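Local coordinates for protein salt-tolerant glutaminase (Micrococcus luteus, PDB 3AGD) that probably hydrolyses L-glutamine to L-glutamate and ammonium, as a salt-tolerant member of the glutaminase family, at residues K67-A72 with A205-C210. Residues are numbered along the deposited sequence; the frame is centred on the assembly and turned at random.
Sequences KPFTYA and AVMGAC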
ATOM      1  N   LYS A  67      17.895   8.528  -8.134  1.00 17.90           N
ATOM      2  CA  LYS A  67      17.904   8.647  -6.681  1.00 16.71           C
ATOM      3  C   LYS A  67      17.414   7.448  -5.869  1.00 15.08           C
ATOM      4  O   LYS A  67      18.064   7.045  -4.907  1.00 14.83           O
ATOM      5  CB  LYS A  67      17.154   9.919  -6.283  1.00 15.65           C
ATOM      6  CG  LYS A  67      17.862  11.185  -6.764  1.00 10.88           C
ATOM      7  CD  LYS A  67      17.041  12.430  -6.491  1.00 15.64           C
ATOM      8  CE  LYS A  67      17.799  13.687  -6.898  1.00 14.09           C
ATOM      9  NZ  LYS A  67      16.976  14.901  -6.672  1.00 15.93           N
ATOM     10  N   PRO A  68      16.266   6.861  -6.235  1.00 17.44           N
ATOM     11  CA  PRO A  68      15.830   5.715  -5.435  1.00 16.58           C
ATOM     12  C   PRO A  68      16.774   4.524  -5.507  1.00 17.60           C
ATOM     13  O   PRO A  68      16.892   3.755  -4.551  1.00 17.55           O
ATOM     14  CB  PRO A  68      14.439   5.403  -5.994  1.00 22.02           C
ATOM     15  CG  PRO A  68      14.460   5.986  -7.365  1.00 24.23           C
ATOM     16  CD  PRO A  68      15.230   7.257  -7.203  1.00 18.75           C
ATOM     17  N   PHE A  69      17.469   4.387  -6.628  1.00 15.85           N
ATOM     18  CA  PHE A  69      18.380   3.264  -6.810  1.00 18.09           C
ATOM     19  C   PHE A  69      19.714   3.405  -6.084  1.00 17.02           C
ATOM     20  O   PHE A  69      20.210   2.437  -5.508  1.00 20.08           O
ATOM     21  CB  PHE A  69      18.563   3.015  -8.308  1.00 17.02           C
ATOM     22  CG  PHE A  69      17.258   2.813  -9.026  1.00 15.18           C
ATOM     23  CD1 PHE A  69      16.810   3.737  -9.968  1.00 13.11           C
ATOM     24  CD2 PHE A  69      16.430   1.745  -8.691  1.00 13.89           C
ATOM     25  CE1 PHE A  69      15.556   3.604 -10.561  1.00 11.97           C
ATOM     26  CE2 PHE A  69      15.171   1.602  -9.277  1.00 15.89           C
ATOM     27  CZ  PHE A  69      14.731   2.535 -10.215  1.00 13.88           C
ATOM     28  N   THR A  70      20.292   4.599  -6.087  1.00 16.30           N
ATOM     29  CA  THR A  70      21.551   4.797  -5.378  1.00 16.97           C
ATOM     30  C   THR A  70      21.264   4.707  -3.881  1.00 17.72           C
ATOM     31  O   THR A  70      22.096   4.240  -3.103  1.00 20.12           O
ATOM     32  CB  THR A  70      22.187   6.171  -5.701  1.00 13.83           C
ATOM     33  OG1 THR A  70      21.192   7.196  -5.625  1.00 13.72           O
ATOM     34  CG2 THR A  70      22.795   6.165  -7.089  1.00 13.08           C
ATOM     35  N   TYR A  71      20.076   5.158  -3.486  1.00 16.40           N
ATOM     36  CA  TYR A  71      19.651   5.116  -2.089  1.00 13.88           C
ATOM     37  C   TYR A  71      19.606   3.652  -1.645  1.00 12.14           C
ATOM     38  O   TYR A  71      20.059   3.312  -0.558  1.00 12.88           O
ATOM     39  CB  TYR A  71      18.271   5.779  -1.948  1.00 14.37           C
ATOM     40  CG  TYR A  71      17.726   5.884  -0.534  1.00 15.16           C
ATOM     41  CD1 TYR A  71      18.569   6.139   0.552  1.00 12.20           C
ATOM     42  CD2 TYR A  71      16.349   5.808  -0.295  1.00 14.28           C
ATOM     43  CE1 TYR A  71      18.057   6.321   1.843  1.00 11.99           C
ATOM     44  CE2 TYR A  71      15.825   5.992   0.988  1.00 15.64           C
ATOM     45  CZ  TYR A  71      16.684   6.249   2.054  1.00 18.07           C
ATOM     46  OH  TYR A  71      16.169   6.450   3.321  1.00 15.07           O
ATOM     47  N   ALA A  72      19.072   2.784  -2.498  1.00 13.99           N
ATOM     48  CA  ALA A  72      19.009   1.361  -2.174  1.00 14.06           C
ATOM     49  C   ALA A  72      20.429   0.797  -2.012  1.00 16.08           C
ATOM     50  O   ALA A  72      20.723   0.094  -1.048  1.00 18.69           O
ATOM     51  CB  ALA A  72      18.264   0.611  -3.267  1.00 11.01           C
ATOM     52  N   ALA A 205      10.789   0.770 -16.272  1.00 19.78           N
ATOM     53  CA  ALA A 205       9.696  -0.113 -15.881  1.00 19.16           C
ATOM     54  C   ALA A 205      10.224  -1.323 -15.113  1.00 18.48           C
ATOM     55  O   ALA A 205       9.734  -1.650 -14.033  1.00 19.61           O
ATOM     56  CB  ALA A 205       8.925  -0.573 -17.123  1.00 17.26           C
ATOM     57  N   VAL A 206      11.236  -1.976 -15.670  1.00 17.64           N
ATOM     58  CA  VAL A 206      11.814  -3.155 -15.040  1.00 17.52           C
ATOM     59  C   VAL A 206      12.496  -2.812 -13.722  1.00 18.60           C
ATOM     60  O   VAL A 206      12.380  -3.550 -12.743  1.00 20.09           O
ATOM     61  CB  VAL A 206      12.825  -3.842 -15.982  1.00 19.59           C
ATOM     62  CG1 VAL A 206      13.461  -5.034 -15.286  1.00 18.03           C
ATOM     63  CG2 VAL A 206      12.111  -4.288 -17.266  1.00 20.45           C
ATOM     64  N   MET A 207      13.216  -1.696 -13.700  1.00 18.23           N
ATOM     65  CA  MET A 207      13.895  -1.257 -12.488  1.00 17.15           C
ATOM     66  C   MET A 207      12.825  -0.996 -11.421  1.00 17.61           C
ATOM     67  O   MET A 207      12.948  -1.433 -10.274  1.00 18.59           O
ATOM     68  CB  MET A 207      14.702   0.010 -12.787  1.00 17.47           C
ATOM     69  CG  MET A 207      15.918  -0.244 -13.691  1.00 17.25           C
ATOM     70  SD  MET A 207      16.574   1.250 -14.479  1.00 19.89           S
ATOM     71  CE  MET A 207      17.581   1.920 -13.133  1.00 14.20           C
ATOM     72  N   GLY A 208      11.762  -0.308 -11.817  1.00 15.49           N
ATOM     73  CA  GLY A 208      10.681  -0.019 -10.892  1.00 18.60           C
ATOM     74  C   GLY A 208      10.037  -1.293 -10.371  1.00 20.85           C
ATOM     75  O   GLY A 208       9.715  -1.389  -9.184  1.00 18.75           O
ATOM     76  N   ALA A 209       9.854  -2.274 -11.255  1.00 20.45           N
ATOM     77  CA  ALA A 209       9.252  -3.553 -10.874  1.00 19.38           C
ATOM     78  C   ALA A 209      10.069  -4.255  -9.788  1.00 19.54           C
ATOM     79  O   ALA A 209       9.506  -4.893  -8.897  1.00 19.34           O
ATOM     80  CB  ALA A 209       9.121  -4.458 -12.095  1.00 16.77           C
ATOM     81  N   CYS A 210      11.392  -4.148  -9.873  1.00 17.36           N
ATOM     82  CA  CYS A 210      12.268  -4.760  -8.879  1.00 19.07           C
ATOM     83  C   CYS A 210      11.930  -4.207  -7.496  1.00 19.58           C
ATOM     84  O   CYS A 210      12.049  -4.904  -6.487  1.00 19.48           O
ATOM     85  CB  CYS A 210      13.738  -4.464  -9.199  1.00 20.42           C
ATOM     86  SG  CYS A 210      14.455  -5.419 -10.573  1.00 24.58           S
TER
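Phe69 and Met207 carry this contact almost by themselves, their side chains crossing at about a right angle between helix 67-78 and helix 201-212. The methyl CE of Met207 sits over one face of the Phe69 ring, 3.9 Å from the centroid and 23° off the normal, displaced toward the rim by CD1 and CE1, a CH-pi contact. What brings the methyl back over the ring is the bend at the end of the methionine chain (chi3 81°). SD stands farther off, 5.1 Å from the same centroid and oblique to it, which makes this a Met-aromatic contact led by the methyl. At the far end of the ring, Phe69 CZ packs against Met207 CB at 3.6 Å, the closest approach of the two segments. On the opposite face Pro68 CG lies above the plane, also toward the rim. Away from this pair the packing slackens: Phe69 CZ lies 4.4 Å from Gly208 N, and Cys210 CB stays 6.2 Å from Phe69 CE2. The looser side is buried too, Gly208 and Cys210 included; nearby, helix 131-146 sets Leu145 on Phe69 and Met142 on Met207. Lys67, two residues earlier on the same helix, hydrogen-bonds through NZ to OD1 of Asn114, a glutamate-binding residue. The arrangement is plain helix-helix core packing in the glutaminase domain, on the same helix as Lys67, whose position is consistent with the SxxK pattern of the beta-lactamase clan.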